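Local coordinates for synaptic vesicle glycoprotein 2C (Homo sapiens, PDB 4JRA) that is a synaptic vesicle membrane glycoprotein whose luminal beta-helical domain serves as a protein receptor for botulinum neurotoxin A, at residues D[62-66]-D[67-71]; D[107-111]-D[112-116]. All blocks are in the same frame, centred on the assembly; numbering follows the deposited sequence.

In the fold
Both interactions are local, each formed within ten consecutive residues of a right-handed quadrilateral beta-helix, at different corners of the coil. Interaction 1 makes a short turn from strand 62-65, in one parallel sheet, to strand 68-70 in the next; interaction 2 replaces such a turn and the strand after it with an irregular loop, which follows strand 103-105, in the sheet of 62-65, and runs into strand 114-115 of a further sheet. Their centres lie about 14 Å apart and they do not touch. Each pairs two buried phenylalanines inside the coil, but interaction 1 is wholly apolar across its segments, whereas interaction 2 adds backbone hydrogen bonds and an exposed outer layer of Glu110, Pro111 and Tyr112.

Interaction 1: residues D[62-66]-D[67-71]; sequences GRFIG and VKFKS
Phe64 makes the main contacts of this corner, meeting both Val67 and Phe69 a few residues further along the chain. Its CB lies 4.0 Å from Val67 CG2. With CG lying opposite the carbonyl carbon (chi1 -58°), the ring reaches the Phe69 side chain, and Phe64 CD2 comes to 3.7 Å from Phe69 CZ. From the side of Phe69 this approach is at the ring edge, near its plane; the two rings are inclined at 42° and their centroids stand 5.9 Å apart, an oblique pairing. Phe84 of the next coil stacks on Phe64 and also touches Phe69, so the pair belongs to a ladder of aromatic rings inside the beta-helix.

Ile65 directs its CB away from the corner, while Val67 CG2 packs against Ile65 N at 3.6 Å. Gly66 then makes the turn with a positive phi of 85°, a conformation in which a side chain would crowd the Ile65 carbonyl oxygen, as suits glycine. Beyond it, Val67 divides its methyls: CG2 covers the backbone of Phe64 and Ile65, and CG1 rests 3.5 Å above one face of the Phe69 ring, offset toward the rim.

No hydrogen bond crosses between 62-66 and 67-71. The corner therefore closes through apolar contact and backbone shape, while strand 62-65 finds its backbone hydrogen bonds in the neighbouring coils.

Interaction 2: residues D[107-111]-D[112-116]; sequences TDFEP and YKFID
Phe109 and Phe114 form a T-shaped pair, the edge of Phe114 directed at the face of Phe109. Their planes stand at 85° and their centroids 5.5 Å apart. Phe114 CZ lies 3.8 Å from Phe109 CG, and the neighbouring Phe114 CE1 also meets Phe109 CB. Glu110 O approaches the Phe114 edge in plane, 3.4 Å from CD1, an orientation consistent with a weak electrostatic attraction to the ring's C-H rim.

Backbone hydrogen bonding closes the turn. Lys113 N donates to Glu110 O over 3.1 Å, with an N-H...O angle of 156°; the donor stands well above the carbonyl plane. A second, weak bond runs from Phe114 N to Pro111 O. These successive links from residue i+3 to residue i wind 110-114 into a tight turn leading into strand 114-115. In the pentapeptide-like beta-helix of this luminal domain, Lys113 and Ile115 bond through their backbones to Phe94, and Ile115 also to Asn96, so that 114-115 runs parallel to strand 93-95 of the preceding coil, while Phe94 and Phe119 meet the Phe114 ring.

Tyr112 has its CG between the backbone N and carbonyl carbon (chi1 77°), turning the ring so that Lys113 lies against one face and Glu110 at its edge. Glu110 CB lies 3.3 Å from Tyr112 CE1, and the glutamate's carboxyl carbon sits at the ring edge, in plane, with the carboxylate turned steeply from the ring. Lys113 CG lies over the centre of the Tyr112 ring, 3.9 Å above its plane. A bend at the far end of the lysine brings NZ to Tyr112 OH, to which it donates a 2.7 Å hydrogen bond. Its aliphatic chain meanwhile crosses Phe109 at about a right angle, and Lys113 CE reaches Asp108 O; the Asp108 carboxylate itself accepts from Ser89 N.

Interaction 1: residues D[62-66]-D[67-71]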
loop_
_atom_site.group_PDB
_atom_site.type_symbol
_atom_site.label_atom_id
_atom_site.label_comp_id
_atom_site.label_asym_id
_atom_site.label_seq_id
_atom_site.Cartn_x
_atom_site.Cartn_y
_atom_site.Cartn_z
ATOM N N GLY D 62 -13.557 -23.130 -8.365
ATOM C CA GLY D 62 -13.196 -24.444 -8.839
ATOM C C GLY D 62 -11.692 -24.572 -8.827
ATOM O O GLY D 62 -10.984 -23.595 -9.067
ATOM N N ARG D 63 -11.207 -25.779 -8.557
ATOM C CA ARG D 63 -9.783 -26.064 -8.514
ATOM C C ARG D 63 -9.381 -26.877 -9.736
ATOM O O ARG D 63 -10.017 -27.873 -10.041
ATOM C CB ARG D 63 -9.466 -26.879 -7.252
ATOM C CG ARG D 63 -8.825 -26.105 -6.098
ATOM C CD ARG D 63 -9.831 -25.429 -5.177
ATOM N NE ARG D 63 -10.130 -24.062 -5.612
ATOM C CZ ARG D 63 -10.411 -23.038 -4.800
ATOM N NH1 ARG D 63 -10.434 -23.198 -3.482
ATOM N NH2 ARG D 63 -10.667 -21.837 -5.314
ATOM N N PHE D 64 -8.331 -26.456 -10.434
ATOM C CA PHE D 64 -7.677 -27.305 -11.433
ATOM C C PHE D 64 -6.243 -27.600 -10.978
ATOM O O PHE D 64 -5.346 -26.781 -11.162
ATOM C CB PHE D 64 -7.669 -26.623 -12.800
ATOM C CG PHE D 64 -9.044 -26.268 -13.307
ATOM C CD1 PHE D 64 -9.664 -25.093 -12.909
ATOM C CD2 PHE D 64 -9.718 -27.098 -14.187
ATOM C CE1 PHE D 64 -10.931 -24.757 -13.372
ATOM C CE2 PHE D 64 -10.985 -26.760 -14.648
ATOM C CZ PHE D 64 -11.589 -25.588 -14.237
ATOM N N ILE D 65 -6.028 -28.776 -10.399
ATOM C CA ILE D 65 -4.779 -29.076 -9.712
ATOM C C ILE D 65 -4.120 -30.366 -10.217
ATOM O O ILE D 65 -4.595 -31.473 -9.953
ATOM C CB ILE D 65 -5.037 -29.148 -8.191
ATOM C CG1 ILE D 65 -5.434 -27.754 -7.676
ATOM C CG2 ILE D 65 -3.817 -29.694 -7.455
ATOM C CD1 ILE D 65 -5.681 -27.667 -6.173
ATOM N N GLY D 66 -3.020 -30.217 -10.946
ATOM C CA GLY D 66 -2.303 -31.365 -11.472
ATOM C C GLY D 66 -2.904 -31.817 -12.785
ATOM O O GLY D 66 -2.595 -32.900 -13.290
ATOM N N VAL D 67 -3.757 -30.961 -13.336
ATOM C CA VAL D 67 -4.585 -31.299 -14.485
ATOM C C VAL D 67 -3.774 -31.241 -15.761
ATOM O O VAL D 67 -2.872 -30.423 -15.888
ATOM C CB VAL D 67 -5.777 -30.315 -14.609
ATOM C CG1 VAL D 67 -6.501 -30.480 -15.948
ATOM C CG2 VAL D 67 -6.742 -30.498 -13.455
ATOM N N LYS D 68 -4.096 -32.120 -16.702
ATOM C CA LYS D 68 -3.601 -31.994 -18.059
ATOM C C LYS D 68 -4.784 -31.681 -18.959
ATOM O O LYS D 68 -5.796 -32.370 -18.915
ATOM C CB LYS D 68 -2.900 -33.270 -18.513
ATOM C CG LYS D 68 -1.531 -33.472 -17.894
ATOM C CD LYS D 68 -0.689 -34.424 -18.724
ATOM C CE LYS D 68 0.155 -33.690 -19.772
ATOM N NZ LYS D 68 -0.633 -33.024 -20.853
ATOM N N PHE D 69 -4.654 -30.610 -19.742
ATOM C CA PHE D 69 -5.656 -30.230 -20.718
ATOM C C PHE D 69 -5.130 -30.653 -22.063
ATOM O O PHE D 69 -3.967 -30.415 -22.369
ATOM C CB PHE D 69 -5.875 -28.719 -20.712
ATOM C CG PHE D 69 -6.438 -28.184 -19.427
ATOM C CD1 PHE D 69 -7.796 -28.146 -19.228
ATOM C CD2 PHE D 69 -5.617 -27.701 -18.434
ATOM C CE1 PHE D 69 -8.316 -27.653 -18.063
ATOM C CE2 PHE D 69 -6.143 -27.211 -17.272
ATOM C CZ PHE D 69 -7.491 -27.188 -17.088
ATOM N N LYS D 70 -5.965 -31.314 -22.850
ATOM C CA LYS D 70 -5.592 -31.718 -24.201
ATOM C C LYS D 70 -6.724 -31.375 -25.151
ATOM O O LYS D 70 -7.791 -31.983 -25.094
ATOM C CB LYS D 70 -5.297 -33.219 -24.263
ATOM C CG LYS D 70 -3.902 -33.608 -23.797
ATOM C CD LYS D 70 -3.825 -33.793 -22.280
ATOM C CE LYS D 70 -4.293 -35.174 -21.839
ATOM N NZ LYS D 70 -4.183 -35.378 -20.364
ATOM N N SER D 71 -6.490 -30.387 -26.010
ATOM C CA SER D 71 -7.472 -29.969 -27.002
ATOM C C SER D 71 -8.820 -29.664 -26.348
ATOM O O SER D 71 -9.872 -30.035 -26.861
ATOM C CB SER D 71 -7.615 -31.036 -28.094
ATOM O OG SER D 71 -6.432 -31.131 -28.873
#

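Interaction 2: residues D[107-111]-D[112-116]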
loop_
_atom_site.group_PDB
_atom_site.type_symbol
_atom_site.label_atom_id
_atom_site.label_comp_id
_atom_site.label_asym_id
_atom_site.label_seq_id
_atom_site.Cartn_x
_atom_site.Cartn_y
_atom_site.Cartn_z
ATOM N N THR D 107 1.846 -23.067 -14.155
ATOM C CA THR D 107 1.035 -23.427 -15.304
ATOM C C THR D 107 1.943 -23.324 -16.512
ATOM O O THR D 107 3.017 -22.751 -16.413
ATOM C CB THR D 107 -0.098 -22.425 -15.484
ATOM O OG1 THR D 107 0.469 -21.129 -15.690
ATOM C CG2 THR D 107 -0.988 -22.366 -14.251
ATOM N N ASP D 108 1.518 -23.845 -17.654
ATOM C CA ASP D 108 2.303 -23.732 -18.880
ATOM C C ASP D 108 1.662 -22.699 -19.794
ATOM O O ASP D 108 1.921 -22.666 -20.997
ATOM C CB ASP D 108 2.330 -25.076 -19.590
ATOM C CG ASP D 108 0.958 -25.541 -19.979
ATOM O OD1 ASP D 108 -0.018 -25.095 -19.350
ATOM O OD2 ASP D 108 0.844 -26.345 -20.921
ATOM N N PHE D 109 0.817 -21.853 -19.215
ATOM C CA PHE D 109 -0.015 -20.932 -19.985
ATOM C C PHE D 109 0.781 -19.825 -20.663
ATOM O O PHE D 109 1.661 -19.202 -20.065
ATOM C CB PHE D 109 -1.094 -20.314 -19.085
ATOM C CG PHE D 109 -2.152 -21.293 -18.627
ATOM C CD1 PHE D 109 -2.435 -22.424 -19.354
ATOM C CD2 PHE D 109 -2.861 -21.075 -17.461
ATOM C CE1 PHE D 109 -3.399 -23.312 -18.928
ATOM C CE2 PHE D 109 -3.827 -21.973 -17.035
ATOM C CZ PHE D 109 -4.094 -23.085 -17.771
ATOM N N GLU D 110 0.446 -19.594 -21.924
ATOM C CA GLU D 110 1.099 -18.585 -22.733
ATOM C C GLU D 110 0.066 -17.614 -23.276
ATOM O O GLU D 110 -1.133 -17.919 -23.267
ATOM C CB GLU D 110 1.823 -19.260 -23.894
ATOM C CG GLU D 110 3.141 -19.893 -23.507
ATOM C CD GLU D 110 3.960 -20.299 -24.713
ATOM O OE1 GLU D 110 4.382 -21.473 -24.769
ATOM O OE2 GLU D 110 4.176 -19.448 -25.606
ATOM N N PRO D 111 0.525 -16.440 -23.748
ATOM C CA PRO D 111 -0.347 -15.432 -24.365
ATOM C C PRO D 111 -1.275 -15.980 -25.434
ATOM O O PRO D 111 -2.438 -15.595 -25.479
ATOM C CB PRO D 111 0.653 -14.461 -25.020
ATOM C CG PRO D 111 2.020 -15.151 -24.934
ATOM C CD PRO D 111 1.919 -15.967 -23.702
ATOM N N TYR D 112 -0.763 -16.870 -26.276
ATOM C CA TYR D 112 -1.499 -17.326 -27.450
ATOM C C TYR D 112 -2.646 -18.288 -27.098
ATOM O O TYR D 112 -3.351 -18.776 -27.981
ATOM C CB TYR D 112 -0.533 -17.999 -28.432
ATOM C CG TYR D 112 -0.132 -19.396 -28.016
ATOM C CD1 TYR D 112 0.878 -19.605 -27.093
ATOM C CD2 TYR D 112 -0.779 -20.506 -28.530
ATOM C CE1 TYR D 112 1.234 -20.877 -26.702
ATOM C CE2 TYR D 112 -0.428 -21.781 -28.142
ATOM C CZ TYR D 112 0.578 -21.956 -27.228
ATOM O OH TYR D 112 0.928 -23.231 -26.846
ATOM N N LYS D 113 -2.836 -18.552 -25.809
ATOM C CA LYS D 113 -3.868 -19.483 -25.372
ATOM C C LYS D 113 -5.157 -18.758 -25.000
ATOM O O LYS D 113 -6.250 -19.279 -25.201
ATOM C CB LYS D 113 -3.359 -20.320 -24.196
ATOM C CG LYS D 113 -2.277 -21.311 -24.607
ATOM C CD LYS D 113 -1.770 -22.136 -23.451
ATOM C CE LYS D 113 -0.580 -22.987 -23.860
ATOM N NZ LYS D 113 -0.928 -23.906 -24.983
ATOM N N PHE D 114 -5.023 -17.552 -24.461
ATOM C CA PHE D 114 -6.172 -16.744 -24.081
ATOM C C PHE D 114 -6.440 -15.755 -25.198
ATOM O O PHE D 114 -5.633 -14.865 -25.431
ATOM C CB PHE D 114 -5.884 -15.984 -22.788
ATOM C CG PHE D 114 -5.416 -16.847 -21.660
ATOM C CD1 PHE D 114 -4.153 -17.421 -21.682
ATOM C CD2 PHE D 114 -6.206 -17.049 -20.554
ATOM C CE1 PHE D 114 -3.711 -18.212 -20.634
ATOM C CE2 PHE D 114 -5.762 -17.843 -19.501
ATOM C CZ PHE D 114 -4.517 -18.418 -19.545
ATOM N N ILE D 115 -7.564 -15.908 -25.891
ATOM C CA ILE D 115 -7.866 -15.060 -27.047
ATOM C C ILE D 115 -9.024 -14.079 -26.766
ATOM O O ILE D 115 -10.070 -14.467 -26.246
ATOM C CB ILE D 115 -8.140 -15.925 -28.291
ATOM C CG1 ILE D 115 -6.900 -16.762 -28.634
ATOM C CG2 ILE D 115 -8.504 -15.066 -29.484
ATOM C CD1 ILE D 115 -5.644 -15.931 -28.999
ATOM N N ASP D 116 -8.813 -12.813 -27.126
ATOM C CA ASP D 116 -9.738 -11.725 -26.816
ATOM C C ASP D 116 -10.092 -11.866 -25.359
ATOM O O ASP D 116 -11.249 -12.054 -24.989
ATOM C CB ASP D 116 -10.970 -11.748 -27.734
ATOM C CG ASP D 116 -10.610 -11.514 -29.210
ATOM O OD1 ASP D 116 -9.557 -10.890 -29.458
ATOM O OD2 ASP D 116 -11.365 -11.960 -30.114
#